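Local atomic coordinates of voltage-sensor containing phosphatase (Ciona intestinalis, PDB entry 3V0D), a protein that couples membrane voltage to the activity of a PTEN-like catalytic region, a tensin-type phosphatase domain joined to a C2 domain, probably acting on phosphoinositides. Residues Y29-D32 and H33-A36; V55-F58 and F59-H63. The protein carries 1 engineered substitution. One frame throughout, in Å; residues are numbered along the deposited sequence.

How the interactions relate
Both contacts are local and belong to the tensin-type phosphatase domain, with centres about 14 Å apart. Interaction 1 is the turn that leads from strand 27-29 into strand 34-41; interaction 2 is the last two turns of helix 52-62, which packs against those strands. They meet directly: Y29 OH lies 2.7 Å from H63 NE2, a probable hydrogen bond, and I35 CD1 packs 3.7 Å from F59 CE1. Each has a buried side and an outer one. In interaction 1 backbone bonds and an isoleucine laid on a tyrosine ring give way to a histidine holding phosphate; in interaction 2 an edge-to-face phenylalanine pair on the inside contrasts with a hydrated threonine and arginine on the outside.

Interaction 1: residues Y29-D32 and H33-A36; sequences YVTD and HVIA. With PO4 (phosphate ion), chain D.
Y29 and I35 face each other as an antiparallel non-hydrogen-bonded pair, their CA atoms 4.6 Å apart, and the chain reverses between them. The turn is drawn together at V34 O, which takes T31 N at 3.1 Å; V30 N reaches the same oxygen by a weak, bent bond. Inside the bend, T31 OG1 accepts H33 N at 3.1 Å (N-H...O 151°). Its chi1 of 73° sets the hydroxyl between its own N and carbonyl carbon, pointing to the H33 amide. The reversal joins strand 27-29 to strand 34-41 of the phosphatase domain's mixed sheet, where H33 and I35 also bond to the backbone of strand 121-125. I35 lies alongside the Y29 ring: CG1 sits over one face, 3.9 Å from the centroid, while I35 CD1 touches Y29 CE2 at 3.6 Å. At the corner itself, V30 CG2 meets A36 CB at 3.8 Å, beneath helix 131-143. At the outer end, D32 CB leans over one face of the H33 imidazole, and H33 ND1 gives a nearly straight bond (2.7 Å, 170°) to O3 of a phosphate, probably from the crystallisation liquor, that K146 also holds.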
# COMPACT_ATOMS: atom_id res chain seq x y z
N TYR A 29 20.97 4.53 -0.66
CA TYR A 29 21.32 3.32 -1.41
C TYR A 29 20.85 2.11 -0.62
O TYR A 29 21.49 1.68 0.33
CB TYR A 29 22.82 3.24 -1.69
CG TYR A 29 23.26 4.13 -2.81
CD1 TYR A 29 23.59 5.47 -2.58
CD2 TYR A 29 23.33 3.65 -4.11
CE1 TYR A 29 24.01 6.29 -3.61
CE2 TYR A 29 23.76 4.46 -5.17
CZ TYR A 29 24.09 5.79 -4.91
OH TYR A 29 24.51 6.62 -5.92
N VAL A 30 19.67 1.61 -0.96
CA VAL A 30 19.15 0.39 -0.34
C VAL A 30 20.08 -0.78 -0.66
O VAL A 30 20.40 -1.57 0.23
CB VAL A 30 17.69 0.14 -0.77
CG1 VAL A 30 17.19 -1.20 -0.22
CG2 VAL A 30 16.79 1.31 -0.29
N THR A 31 20.51 -0.84 -1.92
CA THR A 31 21.66 -1.64 -2.36
C THR A 31 22.53 -0.71 -3.20
O THR A 31 22.18 0.45 -3.40
CB THR A 31 21.27 -2.84 -3.20
OG1 THR A 31 20.86 -2.39 -4.49
CG2 THR A 31 20.15 -3.68 -2.54
N ASP A 32 23.65 -1.20 -3.72
CA ASP A 32 24.46 -0.36 -4.62
C ASP A 32 23.71 0.08 -5.86
O ASP A 32 24.13 1.06 -6.47
CB ASP A 32 25.72 -1.09 -5.14
CG ASP A 32 26.71 -1.48 -4.08
OD1 ASP A 32 27.62 -2.25 -4.45
OD2 ASP A 32 26.61 -1.03 -2.93
N HIS A 33 22.67 -0.66 -6.27
CA HIS A 33 21.98 -0.34 -7.53
C HIS A 33 20.51 -0.02 -7.37
O HIS A 33 19.84 0.16 -8.37
CB HIS A 33 22.18 -1.45 -8.58
CG HIS A 33 23.63 -1.71 -8.88
ND1 HIS A 33 24.32 -2.76 -8.34
CD2 HIS A 33 24.51 -1.03 -9.65
CE1 HIS A 33 25.57 -2.73 -8.76
NE2 HIS A 33 25.72 -1.68 -9.55
N VAL A 34 20.04 0.07 -6.13
CA VAL A 34 18.63 0.35 -5.84
C VAL A 34 18.58 1.47 -4.82
O VAL A 34 19.02 1.30 -3.68
CB VAL A 34 17.90 -0.92 -5.31
CG1 VAL A 34 16.46 -0.59 -4.97
CG2 VAL A 34 17.99 -2.06 -6.30
N ILE A 35 18.03 2.61 -5.25
CA ILE A 35 17.95 3.81 -4.45
C ILE A 35 16.50 4.06 -4.06
O ILE A 35 15.59 3.86 -4.87
CB ILE A 35 18.54 5.00 -5.24
CG1 ILE A 35 20.06 4.83 -5.39
CG2 ILE A 35 18.19 6.34 -4.61
CD1 ILE A 35 20.62 5.58 -6.59
N ALA A 36 16.29 4.50 -2.80
CA ALA A 36 15.01 5.01 -2.34
C ALA A 36 15.20 6.47 -1.97
O ALA A 36 16.19 6.82 -1.32
CB ALA A 36 14.55 4.23 -1.13
P PO4 D . 23.89 -6.11 -7.40
O1 PO4 D . 23.20 -6.41 -8.71
O2 PO4 D . 25.37 -6.00 -7.72
O3 PO4 D . 23.35 -4.79 -6.90
O4 PO4 D . 23.64 -7.22 -6.42

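Interaction 2: residues V55-F58 and F59-H63; sequences VSRF and FKTKH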
# COMPACT_ATOMS: atom_id res chain seq x y z
N VAL A 55 18.74 16.75 -7.52
CA VAL A 55 18.52 15.32 -7.74
C VAL A 55 18.93 14.94 -9.17
O VAL A 55 19.61 13.93 -9.39
CB VAL A 55 17.06 14.92 -7.45
CG1 VAL A 55 16.86 13.41 -7.61
CG2 VAL A 55 16.67 15.34 -6.04
N SER A 56 18.54 15.77 -10.14
CA SER A 56 18.91 15.45 -11.51
C SER A 56 20.42 15.55 -11.71
O SER A 56 21.02 14.69 -12.38
CB SER A 56 18.11 16.24 -12.52
OG SER A 56 18.32 17.60 -12.29
N ARG A 57 21.05 16.56 -11.10
CA ARG A 57 22.52 16.65 -11.10
C ARG A 57 23.18 15.41 -10.50
O ARG A 57 24.17 14.92 -11.01
CB ARG A 57 22.98 17.93 -10.38
CG ARG A 57 24.48 18.22 -10.48
CD ARG A 57 24.84 19.58 -9.90
NE ARG A 57 24.78 19.63 -8.43
CZ ARG A 57 25.79 19.29 -7.63
NH1 ARG A 57 25.65 19.40 -6.31
NH2 ARG A 57 26.93 18.85 -8.13
N PHE A 58 22.63 14.92 -9.39
CA PHE A 58 23.15 13.72 -8.75
C PHE A 58 23.20 12.55 -9.73
O PHE A 58 24.22 11.88 -9.86
CB PHE A 58 22.28 13.38 -7.53
CG PHE A 58 22.70 12.12 -6.80
CD1 PHE A 58 23.57 12.19 -5.70
CD2 PHE A 58 22.26 10.85 -7.22
CE1 PHE A 58 23.96 11.03 -5.04
CE2 PHE A 58 22.67 9.69 -6.57
CZ PHE A 58 23.52 9.77 -5.47
N PHE A 59 22.08 12.28 -10.39
CA PHE A 59 22.02 11.13 -11.29
C PHE A 59 22.88 11.27 -12.53
O PHE A 59 23.57 10.32 -12.92
CB PHE A 59 20.56 10.78 -11.60
CG PHE A 59 19.93 10.09 -10.44
CD1 PHE A 59 20.22 8.74 -10.20
CD2 PHE A 59 19.11 10.77 -9.54
CE1 PHE A 59 19.73 8.10 -9.09
CE2 PHE A 59 18.61 10.13 -8.43
CZ PHE A 59 18.92 8.78 -8.20
N LYS A 60 22.89 12.46 -13.11
CA LYS A 60 23.73 12.70 -14.27
C LYS A 60 25.22 12.60 -13.95
O LYS A 60 26.02 12.19 -14.80
CB LYS A 60 23.40 14.07 -14.85
CG LYS A 60 22.04 14.09 -15.50
CD LYS A 60 21.73 15.45 -16.06
CE LYS A 60 20.27 15.56 -16.45
NZ LYS A 60 19.82 16.99 -16.31
N THR A 61 25.59 12.96 -12.72
CA THR A 61 26.98 12.96 -12.26
C THR A 61 27.44 11.57 -11.83
O THR A 61 28.53 11.12 -12.22
CB THR A 61 27.19 13.94 -11.08
OG1 THR A 61 26.83 15.26 -11.50
CG2 THR A 61 28.65 13.95 -10.58
N LYS A 62 26.62 10.90 -11.03
CA LYS A 62 27.01 9.65 -10.40
C LYS A 62 26.68 8.41 -11.21
O LYS A 62 27.32 7.35 -11.04
CB LYS A 62 26.36 9.53 -9.02
CG LYS A 62 26.74 10.60 -8.00
CD LYS A 62 28.15 10.44 -7.51
CE LYS A 62 28.39 11.26 -6.26
NZ LYS A 62 29.81 11.13 -5.86
N HIS A 63 25.65 8.50 -12.05
CA HIS A 63 25.19 7.35 -12.81
C HIS A 63 24.88 7.74 -14.26
O HIS A 63 23.80 7.41 -14.77
CB HIS A 63 23.95 6.73 -12.14
CG HIS A 63 24.18 6.29 -10.73
ND1 HIS A 63 24.91 5.15 -10.42
CD2 HIS A 63 23.82 6.85 -9.54
CE1 HIS A 63 24.95 5.02 -9.10
NE2 HIS A 63 24.31 6.04 -8.55
O HOH W 1 27.96 17.59 -10.44
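F58 turns the edge of its ring onto the face of F59 in a T-shaped stack, centroids 5.1 Å apart and planes at 73°. F58 CD2 stands over the middle of the F59 ring, and V55 CG1 closes on that ring's rim in its plane, 3.8 Å from F59 CE2. This is the tight side of helix 52-62, where F59 rests on I35 and M37 of the sheet and F58 on Y18, F23 and Y29. The aliphatic part of K62 covers a face of F58: CG lies 4.1 Å from the centroid, and a bend at chi2 (-72°) turns the rest of the chain away, its amine reaching a salt bridge with D21. The solvent-facing side is looser and wet. R57 and T61 run side by side there, and one water links R57 NH2 to T61 OG1 at 2.8 Å from each, while E54 holds R57 NH1. T61 OG1 also donates to R57 O at 2.7 Å, one turn back. T61 N approaches that carbonyl from the other face of its plane, so R57 O carries two bonds. The T61 hydroxyl is thus satisfied by R57 O and the water, within the helix, consistent with a grip on the sheet that is mainly apolar and aromatic.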